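GH3 beta-N-acetylglucosaminidase (Paenibacillaceae, PDB 6K5J) hydrolyses beta-linked N-acetyl-D-glucosamine residues at the non-reducing ends of glycans, as a family 3 glycoside hydrolase. Local coordinates at residues Phe49-Ala54 with Val298-Glu303; Pro77-Ile82 with Ala335-Arg340; Pro389-Trp394 with Asp423-Thr428; Ser449-Val454 with Pro475-Ile480. One frame throughout, in Å; residues are numbered along the deposited sequence.

Contact 1: residues Phe49-Ala54 with Val298-Glu303; sequences FRRNLA and VSHRYE
Ser-299 meets Phe-49 and Arg-51 with different atoms. Its CB packs 3.5 Å from Phe-49 CE1, while its backbone O accepts Arg-51 NH2 at 3.0 Å, the donor tilted from the carbonyl plane. OG turns to the 3-sulfinoalanine at position 269. His-300 comes next and lays CE1 over the centre of the Phe-49 ring, the two planes at 47°. Its ND1 takes a hydrogen bond from Arg-51 NH1, 3.0 Å long and fairly straight at 162°; a second one from NH2 is weak. The bond lies near both planes, although the guanidinium and imidazole stand almost perpendicular. Arg-51 gets there on a chain extended from CG to NE, with NE held by Phe-25 O. A leucine in place of Arg-51 would probably leave His-300 ND1 and Ser-299 O without their donor and the imidazole freer to turn. Beyond the ring, Glu-271 OE1 receives the backbone N-H groups of both His-300 and Arg-301. Phe-49 also touches the N-acetylglucosamine. With ND1 serving as acceptor and NE2 bonded elsewhere, the imidazole is fixed at both nitrogens, which is consistent with its proton sitting on NE2.

Contact 2: residues Pro77-Ile82 with Ala335-Arg340; sequences PLLISI and ALKQRR
In the TIM-barrel domain of this family 3 enzyme, the last turn of helix 323-339 lies against the N-terminal end of strand 79-81. Lys-337 carries the contact. Its NZ donates to Pro-77 O at 2.7 Å, the donor 16° from the carbonyl plane, and CE follows close behind, 3.2 Å from the same Pro-77 O. CG of the lysine stands anti to its carbonyl carbon (chi1 -75°), and from there the chain runs fully extended, which carries the ammonium past Leu-79 to the residues leading into the strand. The methylene groups lie obliquely across the leucine: Lys-337 CE is 3.7 Å from Leu-79 CG, and Lys-337 CG is 3.9 Å from that same Leu-79 atom. A looser apolar touch joins Leu-79 CD1 to Leu-336 CD2 at 4.3 Å. The buried ammonium has further acceptors in Gly-44 O and Gln-19 OE1, so three groups share its hydrogens and would be expected to spread its charge. Leu-79 also touches Met-22 of strand 21-23. Strand 79-81 pairs with strand 45-47 and packs through Ile-80 on helix 56-72, while Arg-339 and Arg-340 form salt bridges with Asp-225; the helix end thus has partners just ahead of strands 45-47, 79-81 and 226-229.

Contact 3: residues Pro389-Trp394 with Asp423-Thr428; sequences PVLVVW and DVNEQT
Val-392 O accepts Gln-427 N at 2.8 Å and also receives a CA-H contact from Glu-426 CA at 3.3 Å. In the other direction Val-392 N donates to Asn-425 O at 2.9 Å and Trp-394 N to Gln-427 O, so each strand both gives and takes. On one face Leu-391 CD1 reaches over the neighbouring backbone to 3.2 Å from Asn-425 O and meets Gln-427 CG. Gln-427, bent at chi2 (-68°), folds back along its own strand, and its NE2 donates to Asn-425 OD1 at 2.8 Å in the plane of that carbonyl. These parallel strands belong to a beta-alpha-beta unit closed by helix 413-419, with strand 424-430 at the edge of the mixed sheet. That helix packs on the other face, where Val-392 CG2 lies 3.9 Å from Val-424 CG1. There Glu-426 runs alongside Trp-394, its OE2 3.8 Å from Trp-394 CB, and the carboxylate is held by Thr-412 OG1 and Gly-414 N at the start of the helix. With an alanine at Glu-426 those two donors would probably lose their acceptor, and a gap is likely to open beside Trp-394 CB. Thr-428 OG1 sits at the edge of the indole, near its plane and close to CD1.

Contact 4: residues Ser449-Val454 with Pro475-Ile480; sequences SQVVVV and PDVQLI
Leu-479 lays its CD1 methyl against two valines of the adjacent strand, 3.7 Å from Val-453 CG2 and, less closely, 4.0 Å from Val-451 CG1. The other methyl of Val-451, CG2, meets Val-477 CG1 at 3.8 Å. CG of Leu-479 stands anti to the backbone N (chi1 171°), and chi2 then swings CD1 across to the valines. Helix 462-472 packs on this apolar side through Ile-468 and Leu-471, being the connection of a beta-alpha-beta unit whose two strands, 450-455 and 478-483, run parallel in the mixed sheet. Backbone bonds pass both ways between them: Gln-478 N donates to Ser-449 O, Val-451 N to Gln-478 O at 3.1 Å, Ile-480 N to Val-451 O at 2.9 Å and Val-453 N to Ile-480 O. On the reverse face Val-452 lies beside Ile-480, their nearest side-chain atoms CG2 and CB 4.4 Å apart, and Val-452 also rests on Leu-413 of helix 413-419. At the start of the pairing Ser-449 OG donates to Gln-478 OE1 at 2.7 Å, 22° from the amide carbonyl plane; the glutamine chain bends at chi2 to bring OE1 back over the serine. Ser-449 CB is also close to Asp-476 O, at 3.2 Å. Gln-450, on the face of Val-452, has its amide bonded to Asp-385 N through OE1 and to Pro-389 O through NE2.

Contacts 1 and 2 belong to the barrel domain, their centres about 18 Å apart, and meet where Leu-53 CD1 packs 3.6 Å from Ile-82 CD1. Contact 1 lies beside the N-acetylglucosamine, about 3 Å from the side chain of Phe-49, whereas Leu-79 of contact 2 is about 13 Å from that sugar. Contacts 3 and 4 share the mixed sheet of the C-terminal part, centres about 10 Å apart: strands 390-396 and 450-455 are neighbours, with Leu-391 N 2.8 Å from Gln-450 O in a probable hydrogen bond. The two pairs stand well apart; contact 3 is about 37 Å from contact 1 and about 47 Å from contact 2, centre to centre.

Contact 1: residues Phe49-Ala54 with Val298-Glu303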
# COMPACT_ATOMS: atom_id res chain seq x y z
N PHE A 49 12.03 -4.82 -0.38
CA PHE A 49 11.15 -4.94 -1.54
C PHE A 49 11.06 -6.40 -1.97
O PHE A 49 11.66 -7.28 -1.35
CB PHE A 49 11.62 -4.01 -2.67
CG PHE A 49 11.42 -2.56 -2.34
CD1 PHE A 49 12.37 -1.87 -1.59
CD2 PHE A 49 10.25 -1.91 -2.69
CE1 PHE A 49 12.18 -0.54 -1.24
CE2 PHE A 49 10.03 -0.58 -2.34
CZ PHE A 49 11.01 0.10 -1.61
N ARG A 50 10.26 -6.66 -3.01
CA ARG A 50 10.04 -8.03 -3.49
C ARG A 50 11.36 -8.77 -3.74
O ARG A 50 11.46 -9.98 -3.50
CB ARG A 50 9.18 -7.99 -4.77
CG ARG A 50 8.80 -9.36 -5.35
CD ARG A 50 7.63 -9.24 -6.36
NE ARG A 50 6.46 -8.61 -5.75
CZ ARG A 50 5.49 -9.26 -5.11
NH1 ARG A 50 5.51 -10.58 -5.02
NH2 ARG A 50 4.49 -8.60 -4.56
N ARG A 51 12.38 -8.05 -4.22
CA ARG A 51 13.70 -8.64 -4.50
C ARG A 51 14.36 -9.24 -3.26
O ARG A 51 15.23 -10.10 -3.40
CB ARG A 51 14.63 -7.58 -5.09
CG ARG A 51 14.84 -6.38 -4.14
CD ARG A 51 15.66 -5.23 -4.75
NE ARG A 51 15.79 -4.15 -3.78
CZ ARG A 51 15.42 -2.88 -3.98
NH1 ARG A 51 14.90 -2.50 -5.14
NH2 ARG A 51 15.58 -2.00 -3.00
N ASN A 52 13.96 -8.82 -2.05
CA ASN A 52 14.52 -9.36 -0.82
C ASN A 52 13.68 -10.48 -0.23
O ASN A 52 14.06 -11.02 0.81
CB ASN A 52 14.67 -8.27 0.25
CG ASN A 52 15.34 -7.02 -0.27
OD1 ASN A 52 14.71 -5.97 -0.41
ND2 ASN A 52 16.64 -7.12 -0.55
N LEU A 53 12.54 -10.82 -0.83
CA LEU A 53 11.51 -11.61 -0.14
C LEU A 53 11.13 -12.81 -0.99
O LEU A 53 10.28 -12.72 -1.88
CB LEU A 53 10.29 -10.73 0.17
CG LEU A 53 10.63 -9.40 0.86
CD1 LEU A 53 9.41 -8.47 0.91
CD2 LEU A 53 11.17 -9.65 2.29
N ALA A 54 11.76 -13.96 -0.71
CA ALA A 54 11.43 -15.21 -1.39
C ALA A 54 10.49 -16.09 -0.58
O ALA A 54 9.44 -16.49 -1.08
CB ALA A 54 12.72 -15.97 -1.74
N VAL A 298 15.48 6.33 1.14
CA VAL A 298 16.09 6.26 -0.19
C VAL A 298 16.16 4.78 -0.56
O VAL A 298 17.09 4.06 -0.19
CB VAL A 298 17.47 6.92 -0.24
CG1 VAL A 298 17.93 7.06 -1.70
CG2 VAL A 298 17.44 8.31 0.42
N SER A 299 15.15 4.31 -1.31
CA SER A 299 14.84 2.87 -1.34
C SER A 299 15.73 2.03 -2.24
O SER A 299 15.86 0.82 -2.00
CB SER A 299 13.39 2.65 -1.77
OG SER A 299 12.48 3.23 -0.85
N HIS A 300 16.33 2.60 -3.29
CA HIS A 300 16.78 1.70 -4.36
C HIS A 300 18.25 1.84 -4.76
O HIS A 300 18.99 0.86 -4.77
CB HIS A 300 15.87 1.90 -5.58
CG HIS A 300 14.43 1.57 -5.31
ND1 HIS A 300 14.02 0.31 -4.92
CD2 HIS A 300 13.31 2.33 -5.32
CE1 HIS A 300 12.71 0.31 -4.74
NE2 HIS A 300 12.26 1.53 -4.97
N ARG A 301 18.67 3.05 -5.13
CA ARG A 301 19.97 3.24 -5.77
C ARG A 301 21.02 3.61 -4.73
O ARG A 301 20.92 4.66 -4.08
CB ARG A 301 19.88 4.32 -6.84
CG ARG A 301 18.68 4.17 -7.76
CD ARG A 301 18.97 4.68 -9.15
NE ARG A 301 20.10 3.96 -9.73
CZ ARG A 301 20.68 4.29 -10.87
NH1 ARG A 301 20.25 5.33 -11.57
NH2 ARG A 301 21.71 3.57 -11.31
N TYR A 302 22.05 2.76 -4.60
CA TYR A 302 23.11 3.01 -3.63
C TYR A 302 23.74 4.40 -3.81
O TYR A 302 24.08 5.07 -2.82
CB TYR A 302 24.18 1.93 -3.75
CG TYR A 302 25.35 2.14 -2.82
CD1 TYR A 302 25.30 1.70 -1.50
CD2 TYR A 302 26.50 2.78 -3.27
CE1 TYR A 302 26.37 1.90 -0.65
CE2 TYR A 302 27.57 2.99 -2.42
CZ TYR A 302 27.50 2.54 -1.11
OH TYR A 302 28.57 2.75 -0.27
N GLU A 303 23.94 4.83 -5.06
CA GLU A 303 24.54 6.13 -5.31
C GLU A 303 23.72 7.25 -4.68
O GLU A 303 24.27 8.21 -4.13
CB GLU A 303 24.69 6.37 -6.81
CG GLU A 303 25.64 5.42 -7.52
CD GLU A 303 24.99 4.09 -7.87
OE1 GLU A 303 23.77 3.91 -7.59
OE2 GLU A 303 25.70 3.22 -8.43

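Contact 2: residues Pro77-Ile82 with Ala335-Arg340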
# COMPACT_ATOMS: atom_id res chain seq x y z
N PRO A 77 20.78 -1.12 16.76
CA PRO A 77 19.89 -2.06 16.06
C PRO A 77 19.04 -1.35 15.02
O PRO A 77 18.74 -0.16 15.14
CB PRO A 77 19.02 -2.64 17.19
CG PRO A 77 19.85 -2.48 18.42
CD PRO A 77 20.64 -1.21 18.23
N LEU A 78 18.64 -2.10 13.99
CA LEU A 78 18.02 -1.52 12.81
C LEU A 78 16.50 -1.54 12.88
O LEU A 78 15.89 -2.51 13.34
CB LEU A 78 18.44 -2.30 11.56
CG LEU A 78 19.92 -2.31 11.19
CD1 LEU A 78 20.18 -3.43 10.21
CD2 LEU A 78 20.30 -0.96 10.59
N LEU A 79 15.89 -0.47 12.37
CA LEU A 79 14.52 -0.58 11.87
C LEU A 79 14.54 -1.32 10.53
O LEU A 79 15.39 -1.08 9.68
CB LEU A 79 13.90 0.81 11.70
CG LEU A 79 13.57 1.55 13.01
CD1 LEU A 79 13.32 3.04 12.75
CD2 LEU A 79 12.36 0.90 13.69
N ILE A 80 13.59 -2.23 10.36
CA ILE A 80 13.45 -3.00 9.13
C ILE A 80 12.00 -2.87 8.69
O ILE A 80 11.09 -3.35 9.39
CB ILE A 80 13.87 -4.47 9.31
CG1 ILE A 80 15.36 -4.54 9.67
CG2 ILE A 80 13.60 -5.28 8.05
CD1 ILE A 80 15.91 -5.96 9.85
N SER A 81 11.77 -2.20 7.57
CA SER A 81 10.44 -1.83 7.12
C SER A 81 10.12 -2.47 5.77
O SER A 81 10.94 -3.18 5.18
CB SER A 81 10.29 -0.31 7.03
OG SER A 81 8.90 0.03 7.01
N ILE A 82 8.92 -2.17 5.28
CA ILE A 82 8.34 -2.85 4.12
C ILE A 82 7.05 -2.11 3.77
O ILE A 82 6.48 -1.43 4.62
CB ILE A 82 8.08 -4.35 4.46
CG1 ILE A 82 7.70 -5.16 3.22
CG2 ILE A 82 6.99 -4.49 5.55
CD1 ILE A 82 7.64 -6.66 3.48
N ALA A 335 14.07 6.20 20.54
CA ALA A 335 12.92 5.89 21.39
C ALA A 335 12.00 4.88 20.73
O ALA A 335 11.52 3.95 21.39
CB ALA A 335 12.15 7.17 21.73
N LEU A 336 11.75 5.04 19.43
CA LEU A 336 10.95 4.06 18.70
C LEU A 336 11.62 2.68 18.72
O LEU A 336 10.97 1.66 18.96
CB LEU A 336 10.74 4.54 17.26
CG LEU A 336 9.97 3.55 16.37
CD1 LEU A 336 8.63 3.22 16.98
CD2 LEU A 336 9.81 4.10 14.95
N LYS A 337 12.93 2.66 18.49
CA LYS A 337 13.66 1.39 18.44
C LYS A 337 13.62 0.67 19.78
O LYS A 337 13.51 -0.56 19.83
CB LYS A 337 15.10 1.64 18.00
CG LYS A 337 15.24 1.94 16.50
CD LYS A 337 16.68 2.26 16.13
CE LYS A 337 16.84 2.32 14.60
NZ LYS A 337 18.26 2.36 14.17
N GLN A 338 13.72 1.42 20.88
CA GLN A 338 13.57 0.81 22.19
C GLN A 338 12.15 0.29 22.41
O GLN A 338 11.96 -0.79 22.96
CB GLN A 338 13.94 1.81 23.28
CG GLN A 338 13.79 1.24 24.68
CD GLN A 338 13.91 2.28 25.77
OE1 GLN A 338 14.21 3.45 25.49
NE2 GLN A 338 13.69 1.87 27.01
N ARG A 339 11.16 1.07 21.96
CA ARG A 339 9.76 0.76 22.23
C ARG A 339 9.31 -0.51 21.53
O ARG A 339 8.43 -1.23 22.03
CB ARG A 339 8.88 1.92 21.79
CG ARG A 339 7.50 1.91 22.36
CD ARG A 339 6.97 3.32 22.42
NE ARG A 339 6.65 3.79 21.08
CZ ARG A 339 7.15 4.89 20.53
NH1 ARG A 339 8.00 5.67 21.20
NH2 ARG A 339 6.80 5.21 19.30
N ARG A 340 9.87 -0.80 20.36
CA ARG A 340 9.52 -2.00 19.62
C ARG A 340 10.50 -3.12 19.88
O ARG A 340 10.46 -4.14 19.18
CB ARG A 340 9.44 -1.68 18.12
CG ARG A 340 8.24 -0.79 17.75
CD ARG A 340 6.91 -1.33 18.31
NE ARG A 340 5.90 -0.28 18.40
CZ ARG A 340 4.94 -0.24 19.32
NH1 ARG A 340 4.85 -1.21 20.22
NH2 ARG A 340 4.08 0.76 19.33

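Contact 3: residues Pro389-Trp394 with Asp423-Thr428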
# COMPACT_ATOMS: atom_id res chain seq x y z
N PRO A 389 -22.26 -23.30 -19.37
CA PRO A 389 -20.85 -22.89 -19.24
C PRO A 389 -20.74 -21.42 -18.87
O PRO A 389 -21.66 -20.63 -19.07
CB PRO A 389 -20.27 -23.14 -20.64
CG PRO A 389 -21.31 -23.93 -21.38
CD PRO A 389 -22.62 -23.57 -20.77
N VAL A 390 -19.59 -21.07 -18.32
CA VAL A 390 -19.29 -19.71 -17.90
C VAL A 390 -17.96 -19.31 -18.51
O VAL A 390 -16.95 -20.02 -18.33
CB VAL A 390 -19.24 -19.58 -16.37
CG1 VAL A 390 -19.09 -18.11 -15.95
CG2 VAL A 390 -20.49 -20.19 -15.73
N LEU A 391 -17.94 -18.20 -19.22
CA LEU A 391 -16.70 -17.62 -19.70
C LEU A 391 -16.25 -16.56 -18.70
O LEU A 391 -16.95 -15.58 -18.48
CB LEU A 391 -16.88 -17.00 -21.09
CG LEU A 391 -15.64 -16.26 -21.60
CD1 LEU A 391 -14.46 -17.23 -21.83
CD2 LEU A 391 -15.97 -15.48 -22.86
N VAL A 392 -15.09 -16.77 -18.09
CA VAL A 392 -14.50 -15.79 -17.19
C VAL A 392 -13.32 -15.14 -17.90
O VAL A 392 -12.41 -15.83 -18.37
CB VAL A 392 -14.05 -16.42 -15.86
CG1 VAL A 392 -13.36 -15.36 -14.97
CG2 VAL A 392 -15.24 -17.06 -15.14
N VAL A 393 -13.34 -13.81 -17.99
CA VAL A 393 -12.25 -13.03 -18.56
C VAL A 393 -11.41 -12.50 -17.41
O VAL A 393 -11.89 -11.71 -16.59
CB VAL A 393 -12.78 -11.90 -19.45
CG1 VAL A 393 -11.63 -11.21 -20.18
CG2 VAL A 393 -13.78 -12.46 -20.46
N TRP A 394 -10.16 -12.94 -17.33
CA TRP A 394 -9.32 -12.69 -16.16
C TRP A 394 -8.16 -11.80 -16.55
O TRP A 394 -7.36 -12.18 -17.43
CB TRP A 394 -8.82 -14.00 -15.56
CG TRP A 394 -7.94 -13.78 -14.35
CD1 TRP A 394 -6.58 -13.85 -14.30
CD2 TRP A 394 -8.37 -13.44 -13.03
NE1 TRP A 394 -6.13 -13.57 -13.03
CE2 TRP A 394 -7.21 -13.31 -12.23
CE3 TRP A 394 -9.63 -13.22 -12.44
CZ2 TRP A 394 -7.27 -12.99 -10.87
CZ3 TRP A 394 -9.68 -12.90 -11.09
CH2 TRP A 394 -8.51 -12.78 -10.32
N ASP A 423 -18.80 -25.14 -14.85
CA ASP A 423 -18.09 -25.46 -16.09
C ASP A 423 -17.53 -24.15 -16.63
O ASP A 423 -18.25 -23.37 -17.26
CB ASP A 423 -19.05 -26.13 -17.06
CG ASP A 423 -18.44 -26.39 -18.44
OD1 ASP A 423 -17.21 -26.33 -18.58
OD2 ASP A 423 -19.22 -26.67 -19.36
N VAL A 424 -16.25 -23.90 -16.38
CA VAL A 424 -15.66 -22.58 -16.55
C VAL A 424 -14.61 -22.64 -17.65
O VAL A 424 -13.74 -23.51 -17.65
CB VAL A 424 -15.04 -22.08 -15.23
CG1 VAL A 424 -14.27 -20.80 -15.45
CG2 VAL A 424 -16.14 -21.90 -14.16
N ASN A 425 -14.69 -21.69 -18.58
CA ASN A 425 -13.59 -21.39 -19.49
C ASN A 425 -13.00 -20.06 -19.02
O ASN A 425 -13.59 -19.00 -19.26
CB ASN A 425 -14.11 -21.30 -20.93
CG ASN A 425 -12.99 -21.10 -21.94
OD1 ASN A 425 -11.89 -20.68 -21.59
ND2 ASN A 425 -13.27 -21.43 -23.20
N GLU A 426 -11.85 -20.10 -18.34
CA GLU A 426 -11.19 -18.87 -17.89
C GLU A 426 -10.08 -18.47 -18.86
O GLU A 426 -9.09 -19.19 -19.03
CB GLU A 426 -10.60 -19.02 -16.49
CG GLU A 426 -10.08 -17.69 -15.95
CD GLU A 426 -9.87 -17.70 -14.44
OE1 GLU A 426 -9.09 -18.54 -13.96
OE2 GLU A 426 -10.51 -16.87 -13.75
N GLN A 427 -10.24 -17.29 -19.46
CA GLN A 427 -9.29 -16.74 -20.42
C GLN A 427 -8.55 -15.58 -19.78
O GLN A 427 -9.18 -14.60 -19.34
CB GLN A 427 -10.02 -16.28 -21.68
CG GLN A 427 -10.61 -17.42 -22.50
CD GLN A 427 -9.54 -18.28 -23.14
OE1 GLN A 427 -8.52 -17.78 -23.60
NE2 GLN A 427 -9.77 -19.60 -23.15
N THR A 428 -7.23 -15.67 -19.72
CA THR A 428 -6.42 -14.60 -19.16
C THR A 428 -6.02 -13.63 -20.26
O THR A 428 -5.50 -14.04 -21.30
CB THR A 428 -5.17 -15.15 -18.47
OG1 THR A 428 -5.57 -16.01 -17.40
CG2 THR A 428 -4.31 -14.01 -17.92

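Contact 4: residues Ser449-Val454 with Pro475-Ile480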
# COMPACT_ATOMS: atom_id res chain seq x y z
N SER A 449 -22.61 -17.91 -23.67
CA SER A 449 -23.40 -16.69 -23.47
C SER A 449 -23.26 -16.11 -22.06
O SER A 449 -23.40 -14.89 -21.89
CB SER A 449 -24.87 -16.96 -23.81
OG SER A 449 -25.62 -17.28 -22.66
N GLN A 450 -23.00 -16.95 -21.05
CA GLN A 450 -22.72 -16.48 -19.70
C GLN A 450 -21.27 -16.00 -19.62
O GLN A 450 -20.35 -16.82 -19.60
CB GLN A 450 -22.93 -17.59 -18.67
CG GLN A 450 -24.36 -17.87 -18.32
CD GLN A 450 -24.46 -18.74 -17.08
OE1 GLN A 450 -25.17 -18.41 -16.13
NE2 GLN A 450 -23.73 -19.85 -17.08
N VAL A 451 -21.08 -14.69 -19.52
CA VAL A 451 -19.75 -14.08 -19.49
C VAL A 451 -19.61 -13.25 -18.22
O VAL A 451 -20.47 -12.41 -17.92
CB VAL A 451 -19.50 -13.20 -20.73
CG1 VAL A 451 -18.09 -12.60 -20.66
CG2 VAL A 451 -19.67 -14.02 -22.02
N VAL A 452 -18.54 -13.50 -17.47
CA VAL A 452 -18.13 -12.64 -16.36
C VAL A 452 -16.78 -12.04 -16.72
O VAL A 452 -15.78 -12.76 -16.82
CB VAL A 452 -18.02 -13.40 -15.03
CG1 VAL A 452 -17.65 -12.41 -13.90
CG2 VAL A 452 -19.29 -14.17 -14.69
N VAL A 453 -16.74 -10.72 -16.88
CA VAL A 453 -15.46 -10.04 -17.03
C VAL A 453 -15.05 -9.52 -15.67
O VAL A 453 -15.79 -8.76 -15.03
CB VAL A 453 -15.54 -8.89 -18.04
CG1 VAL A 453 -14.17 -8.18 -18.10
CG2 VAL A 453 -15.94 -9.41 -19.40
N VAL A 454 -13.87 -9.93 -15.22
CA VAL A 454 -13.21 -9.29 -14.09
C VAL A 454 -12.45 -8.10 -14.66
O VAL A 454 -11.52 -8.27 -15.45
CB VAL A 454 -12.29 -10.26 -13.35
CG1 VAL A 454 -11.58 -9.55 -12.22
CG2 VAL A 454 -13.10 -11.43 -12.79
N PRO A 475 -26.59 -8.78 -27.82
CA PRO A 475 -27.87 -9.22 -27.23
C PRO A 475 -27.90 -10.70 -26.87
O PRO A 475 -28.78 -11.12 -26.12
CB PRO A 475 -28.90 -8.90 -28.33
CG PRO A 475 -28.15 -8.09 -29.37
CD PRO A 475 -26.72 -8.49 -29.25
N ASP A 476 -26.96 -11.49 -27.38
CA ASP A 476 -26.88 -12.91 -27.08
C ASP A 476 -26.00 -13.21 -25.87
O ASP A 476 -25.77 -14.39 -25.57
CB ASP A 476 -26.33 -13.66 -28.31
CG ASP A 476 -25.11 -12.98 -28.92
OD1 ASP A 476 -25.18 -11.75 -29.18
OD2 ASP A 476 -24.09 -13.66 -29.16
N VAL A 477 -25.50 -12.19 -25.19
CA VAL A 477 -24.57 -12.34 -24.08
C VAL A 477 -25.24 -11.85 -22.81
O VAL A 477 -25.88 -10.80 -22.80
CB VAL A 477 -23.26 -11.57 -24.34
CG1 VAL A 477 -22.37 -11.54 -23.08
CG2 VAL A 477 -22.50 -12.18 -25.51
N GLN A 478 -25.12 -12.63 -21.73
CA GLN A 478 -25.49 -12.19 -20.39
C GLN A 478 -24.19 -11.86 -19.67
O GLN A 478 -23.47 -12.76 -19.23
CB GLN A 478 -26.31 -13.26 -19.66
CG GLN A 478 -27.71 -13.47 -20.22
CD GLN A 478 -27.72 -14.36 -21.45
OE1 GLN A 478 -27.19 -15.47 -21.43
NE2 GLN A 478 -28.31 -13.86 -22.54
N LEU A 479 -23.88 -10.57 -19.58
CA LEU A 479 -22.59 -10.09 -19.11
C LEU A 479 -22.71 -9.59 -17.67
O LEU A 479 -23.60 -8.79 -17.36
CB LEU A 479 -22.09 -8.95 -20.00
CG LEU A 479 -20.84 -8.21 -19.49
CD1 LEU A 479 -19.64 -9.12 -19.57
CD2 LEU A 479 -20.62 -6.93 -20.30
N ILE A 480 -21.82 -10.08 -16.80
CA ILE A 480 -21.60 -9.51 -15.48
C ILE A 480 -20.18 -8.96 -15.45
O ILE A 480 -19.24 -9.62 -15.91
CB ILE A 480 -21.78 -10.56 -14.36
CG1 ILE A 480 -23.22 -11.06 -14.29
CG2 ILE A 480 -21.33 -10.02 -12.99
CD1 ILE A 480 -23.37 -12.32 -13.41